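Local coordinates for protein putative phosphosugar isomerases (Salmonella typhimurium LT2, PDB 3FKJ) that probably binds phosphorylated sugars or related carbohydrate derivatives and may act as an isomerase, at residues M237-N241 / L328-R332. Numbering follows the deposited sequence.
Sequences MQWIN and LATAR
Two helix C-termini of the second SIS-type alpha/beta lobe meet where Arg332, at the C-terminal end of helix 313-331, reaches over to Gln238, at the end of helix 223-238, and to Ile240 in the turn that follows. Its NH1 takes two acceptors from one residue: the backbone O of Gln238 at 3.0 Å and the side-chain OE1 of Gln238 at 2.9 Å. The first bond lies in the carbonyl plane and uses a lone pair of O; at OE1 the donor stands well above the carbonyl plane, 64° out of it, off the lone pairs. The bend at chi2 (-64°) folds the Gln238 side chain back, bringing OE1 near the residue's own backbone O, and both reach NH1. The same bend sets NE2 of Gln238 2.7 Å from O of Met237 (a selenomethionine here), to which it donates, and NE2 also donates to the backbone O of His334. The amide is thus held at both ends, which probably fixes which end is oxygen and which nitrogen. Beside it, NE2 of Gln238 packs 3.5 Å from CB of Ala329. One face of the guanidinium is covered by Ile240, whose CD1 sits 3.6 Å above the plane, over its centre. That methyl also meets CD2 of Leu328 at 4.2 Å, joining the polar bridge to a small apolar patch. Arg332 NE donates to the backbone O of Lys209, so the guanidinium also ties in the chain between helix 198-208 and strand 213-218. Trp239, with positive phi, turns the chain out of helix 223-238 toward strand 241-246, outermost within this chain in its parallel sheet, where Asn241 pairs with Lys212 and Val214. Leu328 and Ala331 rest on helix 198-208, while Trp239 and Asn241 extend to Glu256 and Tyr215 of the second subunit.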
HETATM    1  N   MSE A 237     -18.457  -7.603  -1.311  1.00 31.79           N
HETATM    2  CA  MSE A 237     -19.907  -7.344  -1.338  1.00 32.63           C
HETATM    3  C   MSE A 237     -20.541  -7.724  -2.654  1.00 31.98           C
HETATM    4  O   MSE A 237     -21.759  -7.584  -2.821  1.00 32.92           O
HETATM    5  CB  MSE A 237     -20.184  -5.890  -1.014  1.00 29.63           C
HETATM    6  CG  MSE A 237     -19.640  -5.438   0.364  1.00 32.40           C
HETATM    7 SE   MSE A 237     -20.619  -3.902   1.148  0.75 25.18          SE
HETATM    8  CE  MSE A 237     -19.204  -3.175   2.163  1.00 26.73           C
ATOM      9  N   GLN A 238     -19.715  -8.219  -3.576  1.00 28.12           N
ATOM     10  CA  GLN A 238     -20.190  -8.678  -4.873  1.00 28.26           C
ATOM     11  C   GLN A 238     -19.625  -9.989  -5.326  1.00 28.85           C
ATOM     12  O   GLN A 238     -20.089 -10.525  -6.310  1.00 29.32           O
ATOM     13  CB  GLN A 238     -19.933  -7.618  -5.968  1.00 28.36           C
ATOM     14  CG  GLN A 238     -20.771  -6.374  -5.875  1.00 29.92           C
ATOM     15  CD  GLN A 238     -22.243  -6.647  -6.067  1.00 26.61           C
ATOM     16  OE1 GLN A 238     -22.693  -6.842  -7.176  1.00 28.70           O
ATOM     17  NE2 GLN A 238     -22.993  -6.617  -4.990  1.00 32.47           N
ATOM     18  N   TRP A 239     -18.625 -10.512  -4.631  1.00 28.72           N
ATOM     19  CA  TRP A 239     -17.876 -11.694  -5.072  1.00 29.37           C
ATOM     20  C   TRP A 239     -17.358 -11.597  -6.521  1.00 30.05           C
ATOM     21  O   TRP A 239     -17.467 -12.546  -7.263  1.00 27.31           O
ATOM     22  CB  TRP A 239     -18.640 -13.006  -4.856  1.00 31.26           C
ATOM     23  CG  TRP A 239     -19.168 -13.208  -3.490  1.00 27.16           C
ATOM     24  CD1 TRP A 239     -18.633 -12.730  -2.310  1.00 27.88           C
ATOM     25  CD2 TRP A 239     -20.308 -14.007  -3.123  1.00 31.86           C
ATOM     26  NE1 TRP A 239     -19.409 -13.142  -1.245  1.00 29.34           N
ATOM     27  CE2 TRP A 239     -20.445 -13.918  -1.712  1.00 32.85           C
ATOM     28  CE3 TRP A 239     -21.236 -14.784  -3.848  1.00 30.42           C
ATOM     29  CZ2 TRP A 239     -21.486 -14.562  -1.020  1.00 24.34           C
ATOM     30  CZ3 TRP A 239     -22.272 -15.409  -3.153  1.00 32.08           C
ATOM     31  CH2 TRP A 239     -22.376 -15.299  -1.752  1.00 31.06           C
ATOM     32  N   ILE A 240     -16.761 -10.454  -6.876  1.00 32.19           N
ATOM     33  CA  ILE A 240     -16.140 -10.227  -8.202  1.00 30.40           C
ATOM     34  C   ILE A 240     -14.631 -10.113  -7.982  1.00 31.18           C
ATOM     35  O   ILE A 240     -14.179  -9.350  -7.130  1.00 30.22           O
ATOM     36  CB  ILE A 240     -16.663  -8.900  -8.849  1.00 32.33           C
ATOM     37  CG1 ILE A 240     -18.136  -9.025  -9.241  1.00 34.06           C
ATOM     38  CG2 ILE A 240     -15.798  -8.483 -10.060  1.00 26.62           C
ATOM     39  CD1 ILE A 240     -18.893  -7.658  -9.327  1.00 28.83           C
ATOM     40  N   ASN A 241     -13.859 -10.876  -8.746  1.00 29.68           N
ATOM     41  CA  ASN A 241     -12.444 -10.893  -8.590  1.00 31.64           C
ATOM     42  C   ASN A 241     -11.930  -9.500  -8.917  1.00 31.77           C
ATOM     43  O   ASN A 241     -12.416  -8.855  -9.861  1.00 30.97           O
ATOM     44  CB  ASN A 241     -11.795 -11.892  -9.545  1.00 32.99           C
ATOM     45  CG  ASN A 241     -12.231 -13.305  -9.302  1.00 33.09           C
ATOM     46  OD1 ASN A 241     -11.834 -13.925  -8.319  1.00 31.51           O
ATOM     47  ND2 ASN A 241     -13.016 -13.850 -10.240  1.00 26.65           N
ATOM     48  N   LEU A 328     -25.129  -1.639  -9.502  1.00 33.67           N
ATOM     49  CA  LEU A 328     -24.514  -2.910  -9.905  1.00 30.90           C
ATOM     50  C   LEU A 328     -25.110  -4.069  -9.129  1.00 31.42           C
ATOM     51  O   LEU A 328     -25.531  -5.082  -9.727  1.00 28.93           O
ATOM     52  CB  LEU A 328     -23.018  -2.874  -9.713  1.00 32.05           C
ATOM     53  CG  LEU A 328     -22.238  -4.077 -10.192  1.00 31.08           C
ATOM     54  CD1 LEU A 328     -22.393  -4.170 -11.709  1.00 30.86           C
ATOM     55  CD2 LEU A 328     -20.780  -3.941  -9.761  1.00 29.91           C
ATOM     56  N   ALA A 329     -25.207  -3.889  -7.810  1.00 32.46           N
ATOM     57  CA  ALA A 329     -25.782  -4.913  -6.925  1.00 33.10           C
ATOM     58  C   ALA A 329     -27.210  -5.287  -7.340  1.00 33.42           C
ATOM     59  O   ALA A 329     -27.573  -6.449  -7.317  1.00 34.09           O
ATOM     60  CB  ALA A 329     -25.724  -4.464  -5.445  1.00 29.93           C
ATOM     61  N   THR A 330     -28.012  -4.307  -7.728  1.00 34.87           N
ATOM     62  CA  THR A 330     -29.396  -4.591  -8.174  1.00 34.23           C
ATOM     63  C   THR A 330     -29.358  -5.343  -9.502  1.00 33.64           C
ATOM     64  O   THR A 330     -29.972  -6.400  -9.605  1.00 31.76           O
ATOM     65  CB  THR A 330     -30.240  -3.307  -8.266  1.00 35.35           C
ATOM     66  OG1 THR A 330     -29.972  -2.505  -7.108  1.00 35.85           O
ATOM     67  CG2 THR A 330     -31.750  -3.618  -8.317  1.00 26.72           C
ATOM     68  N   ALA A 331     -28.581  -4.842 -10.481  1.00 32.81           N
ATOM     69  CA  ALA A 331     -28.423  -5.527 -11.788  1.00 30.87           C
ATOM     70  C   ALA A 331     -27.935  -6.957 -11.641  1.00 31.06           C
ATOM     71  O   ALA A 331     -28.325  -7.812 -12.425  1.00 32.63           O
ATOM     72  CB  ALA A 331     -27.488  -4.780 -12.708  1.00 27.55           C
ATOM     73  N   ARG A 332     -27.097  -7.222 -10.633  1.00 31.43           N
ATOM     74  CA  ARG A 332     -26.559  -8.561 -10.437  1.00 32.25           C
ATOM     75  C   ARG A 332     -27.368  -9.431  -9.492  1.00 31.80           C
ATOM     76  O   ARG A 332     -26.987 -10.550  -9.249  1.00 31.65           O
ATOM     77  CB  ARG A 332     -25.119  -8.495  -9.943  1.00 30.89           C
ATOM     78  CG  ARG A 332     -24.188  -7.791 -10.914  1.00 32.67           C
ATOM     79  CD  ARG A 332     -22.770  -7.743 -10.388  1.00 33.71           C
ATOM     80  NE  ARG A 332     -22.090  -9.042 -10.438  1.00 34.45           N
ATOM     81  CZ  ARG A 332     -21.797  -9.814  -9.387  1.00 33.28           C
ATOM     82  NH1 ARG A 332     -22.161  -9.487  -8.158  1.00 32.88           N
ATOM     83  NH2 ARG A 332     -21.154 -10.952  -9.573  1.00 31.35           N
TER